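PDB 1Y2M: phenylalanine ammonia-lyase, which catalyses the non-oxidative deamination of L-phenylalanine and L-tyrosine to trans-cinnamate and p-coumarate, the commitment step of phenylpropanoid metabolism. Local coordinates for residues 59-64 / 83-88; 75-80 / 161-166; 287-292 / 519-524; 294-299 / 526-531. All coordinates share one frame; numbering follows the deposited sequence.

Four contacts illustrate how a largely helical lyase subunit is put together from a small outlying unit and a long helical core. Interaction 1 pairs strands 60-62 and 82-84 of a beta-alpha-beta unit, about 32 Å from the centre of the chain. Interaction 2, its centre about 18 Å away, fastens the helix of that unit, 69-77, to helix 162-176; the two contacts touch where L60 packs on A75 and R80, and their segments alternate along the chain. Both close before interactions 3 and 4 open. These also alternate, share helices 273-303 and 506-560, and lie about 10 Å apart between centres, interaction 4 two turns further along both helices, binding the core side by side.

Interaction 1. Residues 59-64 / 83-88; sequences TLELDG and RVKDSD
L60, E61 and L62 pair with R83 and V84 as the two parallel strands of a beta-alpha-beta unit, whose crossover is helix 69-77. The backbone ladder comes first. R83 N gives its hydrogen to L60 O, and the carbonyl of the same arginine takes one back from L62 N, at 2.8 Å between L62 N and R83 O. The third rung joins K85 N, just past the strand end, to L62 O at 2.8 Å. An E61 CA-H also points at R83 O, 3.4 Å from CA to oxygen.

Apolar contacts are modest. CG2 of T59 lies against the first carbons of the R83 side chain, while L62 and V84 turn to the same face of the sheet, where both meet V173 of helix 162-176. The aliphatic part of K85 brings its CD to 4.1 Å from D63 CB. D63 itself turns its carboxylate to S66 and the backbone of Y65, and the carboxylate of D86 forms a salt bridge with R91.

One side chain extends the ladder. E61 has CG anti to its carbonyl carbon (chi1 -80°) and an extended chain beyond, which carries the carboxylate over K85. There D86 N bonds on the anti side of E61 OE2, tilted out of the carboxylate plane, at 3.2 Å and with an N-H...O angle of 176°.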
# COMPACT_ATOMS: atom_id res chain seq x y z
N THR B 59 -32.98 15.74 25.82
CA THR B 59 -32.50 14.40 26.00
C THR B 59 -32.67 13.57 24.75
O THR B 59 -33.74 13.56 24.11
CB THR B 59 -33.24 13.74 27.17
OG1 THR B 59 -33.01 14.51 28.35
CG2 THR B 59 -32.75 12.29 27.39
N LEU B 60 -31.62 12.83 24.45
CA LEU B 60 -31.65 11.86 23.37
C LEU B 60 -32.27 10.60 23.91
O LEU B 60 -31.68 9.92 24.74
CB LEU B 60 -30.24 11.59 22.86
CG LEU B 60 -30.09 10.49 21.81
CD1 LEU B 60 -30.94 10.77 20.54
CD2 LEU B 60 -28.61 10.29 21.42
N GLU B 61 -33.47 10.29 23.42
CA GLU B 61 -34.22 9.12 23.81
C GLU B 61 -33.95 7.96 22.86
O GLU B 61 -34.22 8.04 21.66
CB GLU B 61 -35.72 9.43 23.82
CG GLU B 61 -36.15 10.16 25.09
CD GLU B 61 -37.67 10.11 25.32
OE1 GLU B 61 -38.35 10.74 24.49
OE2 GLU B 61 -38.17 9.45 26.29
N LEU B 62 -33.36 6.90 23.38
CA LEU B 62 -32.95 5.75 22.58
C LEU B 62 -34.06 4.69 22.54
O LEU B 62 -34.55 4.24 23.58
CB LEU B 62 -31.69 5.13 23.17
CG LEU B 62 -30.50 6.05 23.20
CD1 LEU B 62 -29.31 5.37 23.84
CD2 LEU B 62 -30.19 6.58 21.80
N ASP B 63 -34.46 4.33 21.32
CA ASP B 63 -35.53 3.39 21.14
C ASP B 63 -35.16 2.19 20.28
O ASP B 63 -36.02 1.37 20.00
CB ASP B 63 -36.81 4.07 20.59
CG ASP B 63 -36.60 4.69 19.21
OD1 ASP B 63 -35.86 4.14 18.40
OD2 ASP B 63 -37.21 5.73 18.91
N GLY B 64 -33.89 2.07 19.90
CA GLY B 64 -33.43 0.94 19.10
C GLY B 64 -33.48 1.14 17.58
O GLY B 64 -32.91 0.35 16.83
N ARG B 83 -30.97 8.86 27.38
CA ARG B 83 -31.71 7.86 28.14
C ARG B 83 -32.42 6.84 27.23
O ARG B 83 -32.74 7.13 26.09
CB ARG B 83 -32.76 8.56 29.05
CG ARG B 83 -32.17 9.32 30.26
CD ARG B 83 -33.21 10.22 30.95
NE ARG B 83 -33.17 10.19 32.41
CZ ARG B 83 -33.60 9.17 33.17
NH1 ARG B 83 -34.07 8.06 32.60
NH2 ARG B 83 -33.55 9.25 34.50
N VAL B 84 -32.66 5.66 27.76
CA VAL B 84 -33.59 4.75 27.12
C VAL B 84 -34.96 5.40 27.11
O VAL B 84 -35.43 5.88 28.11
CB VAL B 84 -33.67 3.40 27.85
CG1 VAL B 84 -34.72 2.52 27.21
CG2 VAL B 84 -32.32 2.72 27.83
N LYS B 85 -35.62 5.35 25.96
CA LYS B 85 -36.93 5.96 25.84
C LYS B 85 -37.85 5.53 26.98
O LYS B 85 -37.93 4.35 27.33
CB LYS B 85 -37.57 5.60 24.50
CG LYS B 85 -38.91 6.27 24.32
CD LYS B 85 -39.33 6.36 22.89
CE LYS B 85 -40.74 6.95 22.76
NZ LYS B 85 -41.63 5.92 22.19
N ASP B 86 -38.54 6.52 27.55
CA ASP B 86 -39.47 6.33 28.65
C ASP B 86 -40.75 5.81 28.03
O ASP B 86 -41.65 6.59 27.68
CB ASP B 86 -39.65 7.70 29.35
CG ASP B 86 -40.44 7.62 30.64
OD1 ASP B 86 -40.54 8.65 31.34
OD2 ASP B 86 -40.98 6.54 30.95
N SER B 87 -40.81 4.50 27.83
CA SER B 87 -41.93 3.87 27.13
C SER B 87 -42.17 2.47 27.68
O SER B 87 -41.24 1.71 27.88
CB SER B 87 -41.63 3.80 25.64
OG SER B 87 -42.01 2.58 25.07
N ASP B 88 -43.42 2.15 27.96
CA ASP B 88 -43.77 0.82 28.44
C ASP B 88 -43.47 -0.26 27.41
O ASP B 88 -43.10 -1.36 27.77
CB ASP B 88 -45.27 0.75 28.80
CG ASP B 88 -45.60 1.47 30.09
OD1 ASP B 88 -44.69 2.04 30.74
OD2 ASP B 88 -46.79 1.46 30.47

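Interaction 2. Residues 75-80 / 161-166; sequences AARKGR and PLEVVR
Two arginines, R77 and R166, reach in opposite senses across the meeting of helix 69-77, the crossover helix of the beta-alpha-beta unit, with the first turn of helix 162-176: R77 goes to E163, R166 to the end of the other helix. R77 stretches straight from CG to NE and offers the side of its guanidinium. R77 NE to E163 OE1 at 2.7 Å and R77 NH2 to E163 OE2 at 3.0 Å make a two-nitrogen, side-on salt bridge; OE1 is met from above the carboxylate plane, OE2 on its syn side with some tilt. The two flat groups are turned 37° against each other. E163 presents its acid by placing CG between the backbone N and the carbonyl carbon (chi1 61°), while R77 NH1 has a second acidic partner in D285 of helix 273-303.

In R166, CB packs by A76; the bend at chi3 (54°) then turns NE and NH2 together onto A75 O. That carbonyl is gripped twice, R166 NE at 2.9 Å and NH2 at 2.8 Å, within the planes of both groups. NH1 turns to L195 O, so the guanidinium is held flat from several sides. Between the arms the small A76 lets the helices close up, its CB 3.3 Å from E163 O. Finally, a water accepts from R166 NH2 at 3.0 Å and donates to R80 O at 2.6 Å.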
# COMPACT_ATOMS: atom_id res chain seq x y z
N ALA B 75 -24.21 13.27 21.42
CA ALA B 75 -23.98 12.58 22.70
C ALA B 75 -22.48 12.41 22.95
O ALA B 75 -22.01 12.60 24.06
CB ALA B 75 -24.64 11.23 22.66
N ALA B 76 -21.73 12.07 21.91
CA ALA B 76 -20.28 11.81 22.06
C ALA B 76 -19.49 13.07 22.39
O ALA B 76 -18.62 13.05 23.27
CB ALA B 76 -19.71 11.20 20.80
N ARG B 77 -19.73 14.14 21.62
CA ARG B 77 -18.96 15.40 21.70
C ARG B 77 -19.58 16.56 22.42
O ARG B 77 -18.85 17.48 22.86
CB ARG B 77 -18.73 15.90 20.30
CG ARG B 77 -17.73 15.11 19.58
CD ARG B 77 -17.21 15.94 18.36
NE ARG B 77 -16.17 15.13 17.73
CZ ARG B 77 -15.88 15.12 16.44
NH1 ARG B 77 -16.57 15.84 15.56
NH2 ARG B 77 -14.91 14.34 16.03
N LYS B 78 -20.91 16.63 22.48
CA LYS B 78 -21.57 17.83 23.00
C LYS B 78 -22.28 17.67 24.34
O LYS B 78 -23.05 18.55 24.77
CB LYS B 78 -22.58 18.39 21.99
CG LYS B 78 -22.09 18.53 20.56
CD LYS B 78 -21.12 19.64 20.44
CE LYS B 78 -20.73 19.88 18.98
NZ LYS B 78 -20.05 21.18 18.89
N GLY B 79 -22.02 16.56 25.02
CA GLY B 79 -22.58 16.34 26.34
C GLY B 79 -24.09 16.21 26.42
O GLY B 79 -24.67 16.38 27.49
N ARG B 80 -24.73 15.86 25.32
CA ARG B 80 -26.17 15.72 25.33
C ARG B 80 -26.62 14.62 26.24
O ARG B 80 -26.02 13.53 26.21
CB ARG B 80 -26.66 15.36 23.95
CG ARG B 80 -28.18 15.40 23.84
CD ARG B 80 -28.50 15.15 22.43
NE ARG B 80 -29.93 15.17 22.15
CZ ARG B 80 -30.42 14.81 20.98
NH1 ARG B 80 -29.58 14.45 19.98
NH2 ARG B 80 -31.73 14.81 20.79
N PRO B 161 -9.85 7.94 22.59
CA PRO B 161 -10.40 9.23 22.90
C PRO B 161 -11.72 9.16 23.67
O PRO B 161 -12.57 8.30 23.37
CB PRO B 161 -10.65 9.85 21.53
CG PRO B 161 -9.61 9.18 20.64
CD PRO B 161 -9.52 7.81 21.16
N LEU B 162 -11.91 10.10 24.58
CA LEU B 162 -13.09 10.09 25.45
C LEU B 162 -14.37 10.13 24.57
O LEU B 162 -15.37 9.44 24.84
CB LEU B 162 -13.05 11.24 26.47
CG LEU B 162 -11.82 11.16 27.40
CD1 LEU B 162 -11.88 12.41 28.28
CD2 LEU B 162 -11.81 9.89 28.18
N GLU B 163 -14.36 10.94 23.51
CA GLU B 163 -15.56 11.07 22.66
C GLU B 163 -15.94 9.73 22.01
O GLU B 163 -17.12 9.42 21.80
CB GLU B 163 -15.42 12.16 21.57
CG GLU B 163 -14.31 11.96 20.59
CD GLU B 163 -14.24 13.00 19.45
OE1 GLU B 163 -14.57 14.15 19.72
OE2 GLU B 163 -13.90 12.67 18.28
N VAL B 164 -14.93 8.93 21.66
CA VAL B 164 -15.20 7.68 21.01
C VAL B 164 -15.89 6.76 21.99
O VAL B 164 -16.87 6.08 21.67
CB VAL B 164 -13.90 7.06 20.48
CG1 VAL B 164 -14.09 5.60 20.09
CG2 VAL B 164 -13.43 7.89 19.27
N VAL B 165 -15.36 6.74 23.20
CA VAL B 165 -15.96 5.94 24.29
C VAL B 165 -17.41 6.33 24.58
O VAL B 165 -18.29 5.47 24.69
CB VAL B 165 -15.11 5.93 25.57
CG1 VAL B 165 -15.81 5.07 26.65
CG2 VAL B 165 -13.71 5.41 25.25
N ARG B 166 -17.67 7.64 24.65
CA ARG B 166 -19.05 8.10 24.86
C ARG B 166 -19.96 7.68 23.71
O ARG B 166 -21.08 7.20 23.94
CB ARG B 166 -19.08 9.63 24.95
CG ARG B 166 -18.59 10.13 26.36
CD ARG B 166 -18.76 11.60 26.52
NE ARG B 166 -20.13 12.07 26.27
CZ ARG B 166 -21.09 12.14 27.19
NH1 ARG B 166 -20.88 11.73 28.44
NH2 ARG B 166 -22.31 12.57 26.89
O HOH W 1 -24.95 12.27 28.27

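Interaction 3. Residues 287-292 / 519-524; sequences HMLSLL and VLSLLL
In the helical core of the subunit, helices 273-303 and 506-560 lie side by side and nearly parallel, with short-segment axes 10.8 Å apart at closest approach and inclined by 23°. L289 projects between L520, S521 and L524 of the longer helix. Both its methyls flank the serine hydroxyl, CD2 the nearer at 3.6 Å from S521 OG; CD1 also lies 4.1 Å from L520 CB, and CD2 lies 4.0 Å from L524 CD1. The L289 and L520 side chains are antiparallel, flank against flank. One turn on, L292 holds CG anti to its backbone N (chi1 175°), which lays CD2 alongside L524 at 3.7 Å from its CB. L524 in turn reaches back with CD1 to L289 O, 3.6 Å away.

Helix 416-443 adds L429 and I432 against L520, and I702 of helix 691-703 touches both L292 and S521. The serine hydroxyl is hydrogen-bonded to N517 O within its own helix, and the leucine methyls pack against an oxygen whose hydrogen is already spent on that bond. No hydrogen bond passes between the two segments, which implies that their cohesion here rests on dispersion and the exclusion of water.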
# COMPACT_ATOMS: atom_id res chain seq x y z
N HIS B 287 -17.40 14.79 6.12
CA HIS B 287 -18.42 15.55 5.36
C HIS B 287 -18.09 17.04 5.35
O HIS B 287 -18.24 17.75 4.34
CB HIS B 287 -19.79 15.42 6.00
CG HIS B 287 -20.50 14.11 5.73
ND1 HIS B 287 -20.69 13.59 4.47
CD2 HIS B 287 -21.19 13.31 6.59
CE1 HIS B 287 -21.41 12.48 4.57
NE2 HIS B 287 -21.74 12.30 5.85
N MSE B 288 -17.66 17.53 6.52
CA MSE B 288 -17.35 18.96 6.64
C MSE B 288 -16.17 19.34 5.77
O MSE B 288 -16.14 20.39 5.14
CB MSE B 288 -17.05 19.36 8.09
CG MSE B 288 -18.07 18.94 9.07
SE MSE B 288 -19.88 19.55 8.61
CE MSE B 288 -20.78 18.36 9.96
N LEU B 289 -15.17 18.45 5.71
CA LEU B 289 -13.96 18.72 5.00
C LEU B 289 -14.28 18.65 3.48
O LEU B 289 -13.73 19.41 2.72
CB LEU B 289 -12.88 17.72 5.39
CG LEU B 289 -12.26 17.86 6.76
CD1 LEU B 289 -11.40 16.66 7.07
CD2 LEU B 289 -11.42 19.13 6.85
N SER B 290 -15.22 17.82 3.09
CA SER B 290 -15.66 17.75 1.70
C SER B 290 -16.29 19.07 1.31
O SER B 290 -16.01 19.63 0.25
CB SER B 290 -16.72 16.65 1.57
OG SER B 290 -17.27 16.61 0.27
N LEU B 291 -17.13 19.62 2.19
CA LEU B 291 -17.78 20.92 1.90
C LEU B 291 -16.76 22.04 1.88
O LEU B 291 -16.81 22.94 1.05
CB LEU B 291 -18.92 21.22 2.87
CG LEU B 291 -20.14 20.28 2.75
CD1 LEU B 291 -21.26 20.75 3.72
CD2 LEU B 291 -20.68 20.22 1.35
N LEU B 292 -15.81 21.98 2.78
CA LEU B 292 -14.73 22.99 2.81
C LEU B 292 -13.86 22.95 1.54
O LEU B 292 -13.43 23.98 1.02
CB LEU B 292 -13.90 22.85 4.09
CG LEU B 292 -12.67 23.75 4.26
CD1 LEU B 292 -13.09 25.24 4.22
CD2 LEU B 292 -11.88 23.44 5.51
N VAL B 519 -4.94 15.31 9.16
CA VAL B 519 -3.99 15.81 8.15
C VAL B 519 -4.66 16.64 7.11
O VAL B 519 -4.10 17.69 6.69
CB VAL B 519 -3.19 14.66 7.57
CG1 VAL B 519 -2.24 15.13 6.48
CG2 VAL B 519 -2.46 13.97 8.70
N LEU B 520 -5.83 16.21 6.65
CA LEU B 520 -6.56 17.01 5.65
C LEU B 520 -6.94 18.35 6.28
O LEU B 520 -6.94 19.36 5.57
CB LEU B 520 -7.82 16.30 5.14
CG LEU B 520 -8.56 17.01 3.99
CD1 LEU B 520 -7.67 17.47 2.84
CD2 LEU B 520 -9.66 16.14 3.38
N SER B 521 -7.27 18.40 7.58
CA SER B 521 -7.62 19.68 8.22
C SER B 521 -6.43 20.62 8.21
O SER B 521 -6.58 21.82 8.06
CB SER B 521 -8.10 19.45 9.63
OG SER B 521 -9.28 18.63 9.67
N LEU B 522 -5.24 20.07 8.40
CA LEU B 522 -4.02 20.92 8.34
C LEU B 522 -3.87 21.49 6.93
O LEU B 522 -3.55 22.67 6.76
CB LEU B 522 -2.77 20.08 8.64
CG LEU B 522 -2.61 19.56 10.08
CD1 LEU B 522 -1.52 18.52 10.20
CD2 LEU B 522 -2.33 20.73 11.00
N LEU B 523 -4.05 20.64 5.93
CA LEU B 523 -3.93 21.05 4.53
C LEU B 523 -4.98 22.10 4.18
O LEU B 523 -4.67 23.11 3.50
CB LEU B 523 -4.04 19.83 3.62
CG LEU B 523 -3.96 20.07 2.13
CD1 LEU B 523 -2.80 20.84 1.70
CD2 LEU B 523 -4.14 18.72 1.34
N LEU B 524 -6.23 21.84 4.55
CA LEU B 524 -7.29 22.77 4.15
C LEU B 524 -7.18 24.10 4.93
O LEU B 524 -7.51 25.17 4.41
CB LEU B 524 -8.67 22.14 4.26
CG LEU B 524 -8.85 20.96 3.30
CD1 LEU B 524 -10.33 20.61 3.28
CD2 LEU B 524 -8.35 21.19 1.88

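Interaction 4. Residues 294-299 / 526-531; sequences QSLTAM and THLYCV
L296 and H527 meet flank to face: the leucine lies over one side of the imidazole, its CB 4.1 Å from the ring centroid and 25° off the ring normal, a CH-pi contact displaced toward the rim. The histidine reaches across because its CG stands anti to the backbone N (chi1 -172°), and the two side chains lie alongside each other, each heading for the other's helix. L296 CD1 passes beyond the rim on the same side, 3.8 Å from H527 ND1. This nitrogen is buried with no polar partner in the model, whereas NE2 is hydrogen-bonded to OG1 of T300, which lies on helix 273-303 just past the segment; the bond thus crosses between the two helices and helps fix the rotation of the ring.

The other branch of L296 turns to the neighbouring residue: CD2 sits 3.6 Å from L528 CA, almost on the backbone of helix 506-560, and also touches V531 CG1 at 4.1 Å. A turn later, M299, a selenomethionine, and V531 face each other. CG2 of the valine, anti to its own backbone N, points at M299 O at 3.4 Å and flanks M299 CB at 3.9 Å. The M299 chain then bends at its end, where SE makes a looser contact with L528 CD1 at 4.4 Å.

N436 and Q439 of helix 416-443 also touch H527, and M443 of that helix touches V531. With axes 10.3 Å apart and N-to-C directions differing by 23°, the two segments pack as near-parallel neighbours in the long-helix core typical of the PAL/histidase family.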
# COMPACT_ATOMS: atom_id res chain seq x y z
N GLN B 294 -14.91 22.21 -1.39
CA GLN B 294 -15.73 22.86 -2.42
C GLN B 294 -15.67 24.39 -2.28
O GLN B 294 -15.54 25.14 -3.26
CB GLN B 294 -17.16 22.38 -2.33
CG GLN B 294 -17.22 20.95 -2.82
CD GLN B 294 -18.60 20.32 -2.72
OE1 GLN B 294 -19.56 20.91 -3.19
NE2 GLN B 294 -18.68 19.15 -2.13
N SER B 295 -15.77 24.84 -1.05
CA SER B 295 -15.66 26.25 -0.74
C SER B 295 -14.30 26.84 -1.16
O SER B 295 -14.20 27.91 -1.75
CB SER B 295 -15.96 26.52 0.74
OG SER B 295 -17.32 26.17 1.06
N LEU B 296 -13.23 26.10 -0.86
CA LEU B 296 -11.90 26.49 -1.24
C LEU B 296 -11.70 26.48 -2.74
O LEU B 296 -11.03 27.35 -3.27
CB LEU B 296 -10.90 25.55 -0.58
CG LEU B 296 -10.70 25.80 0.90
CD1 LEU B 296 -9.91 24.70 1.51
CD2 LEU B 296 -9.96 27.10 1.09
N THR B 297 -12.32 25.53 -3.43
CA THR B 297 -12.34 25.53 -4.89
C THR B 297 -12.91 26.87 -5.43
O THR B 297 -12.30 27.51 -6.29
CB THR B 297 -13.14 24.32 -5.45
OG1 THR B 297 -12.50 23.10 -5.07
CG2 THR B 297 -13.16 24.38 -6.97
N ALA B 298 -14.06 27.26 -4.91
CA ALA B 298 -14.73 28.50 -5.33
C ALA B 298 -13.79 29.70 -5.05
O ALA B 298 -13.54 30.56 -5.93
CB ALA B 298 -16.04 28.67 -4.62
N MSE B 299 -13.23 29.76 -3.84
CA MSE B 299 -12.40 30.93 -3.49
C MSE B 299 -11.12 31.00 -4.30
O MSE B 299 -10.58 32.07 -4.60
CB MSE B 299 -12.15 30.94 -1.99
CG MSE B 299 -13.43 31.11 -1.30
SE MSE B 299 -13.20 31.28 0.65
CE MSE B 299 -12.91 33.13 0.71
N THR B 526 -4.33 25.43 5.79
CA THR B 526 -3.25 26.06 5.01
C THR B 526 -3.77 26.73 3.72
O THR B 526 -3.44 27.88 3.37
CB THR B 526 -2.18 24.99 4.71
OG1 THR B 526 -1.59 24.60 5.95
CG2 THR B 526 -1.10 25.45 3.74
N HIS B 527 -4.54 25.98 2.96
CA HIS B 527 -5.12 26.50 1.73
C HIS B 527 -5.98 27.73 2.04
O HIS B 527 -5.96 28.74 1.31
CB HIS B 527 -5.89 25.36 1.05
CG HIS B 527 -6.41 25.67 -0.34
ND1 HIS B 527 -7.09 24.74 -1.10
CD2 HIS B 527 -6.35 26.80 -1.09
CE1 HIS B 527 -7.41 25.29 -2.26
NE2 HIS B 527 -7.00 26.54 -2.27
N LEU B 528 -6.85 27.63 3.03
CA LEU B 528 -7.69 28.77 3.39
C LEU B 528 -6.86 29.99 3.78
O LEU B 528 -7.14 31.10 3.32
CB LEU B 528 -8.63 28.38 4.53
CG LEU B 528 -9.68 29.39 5.01
CD1 LEU B 528 -10.45 30.00 3.83
CD2 LEU B 528 -10.67 28.69 5.97
N TYR B 529 -5.82 29.77 4.57
CA TYR B 529 -4.90 30.88 4.91
C TYR B 529 -4.42 31.55 3.63
O TYR B 529 -4.46 32.78 3.49
CB TYR B 529 -3.74 30.38 5.75
CG TYR B 529 -2.71 31.45 6.01
CD1 TYR B 529 -2.78 32.27 7.14
CD2 TYR B 529 -1.69 31.66 5.12
CE1 TYR B 529 -1.86 33.26 7.34
CE2 TYR B 529 -0.77 32.69 5.32
CZ TYR B 529 -0.86 33.47 6.41
OH TYR B 529 0.09 34.48 6.59
N CYS B 530 -3.93 30.73 2.70
CA CYS B 530 -3.31 31.26 1.46
C CYS B 530 -4.30 31.96 0.53
O CYS B 530 -4.03 33.05 0.00
CB CYS B 530 -2.54 30.23 0.72
SG CYS B 530 -1.13 29.53 1.57
N VAL B 531 -5.45 31.32 0.31
CA VAL B 531 -6.43 31.88 -0.63
C VAL B 531 -6.89 33.24 -0.17
O VAL B 531 -7.19 34.12 -0.96
CB VAL B 531 -7.60 30.88 -0.94
CG1 VAL B 531 -8.64 30.90 0.19
CG2 VAL B 531 -8.25 31.20 -2.29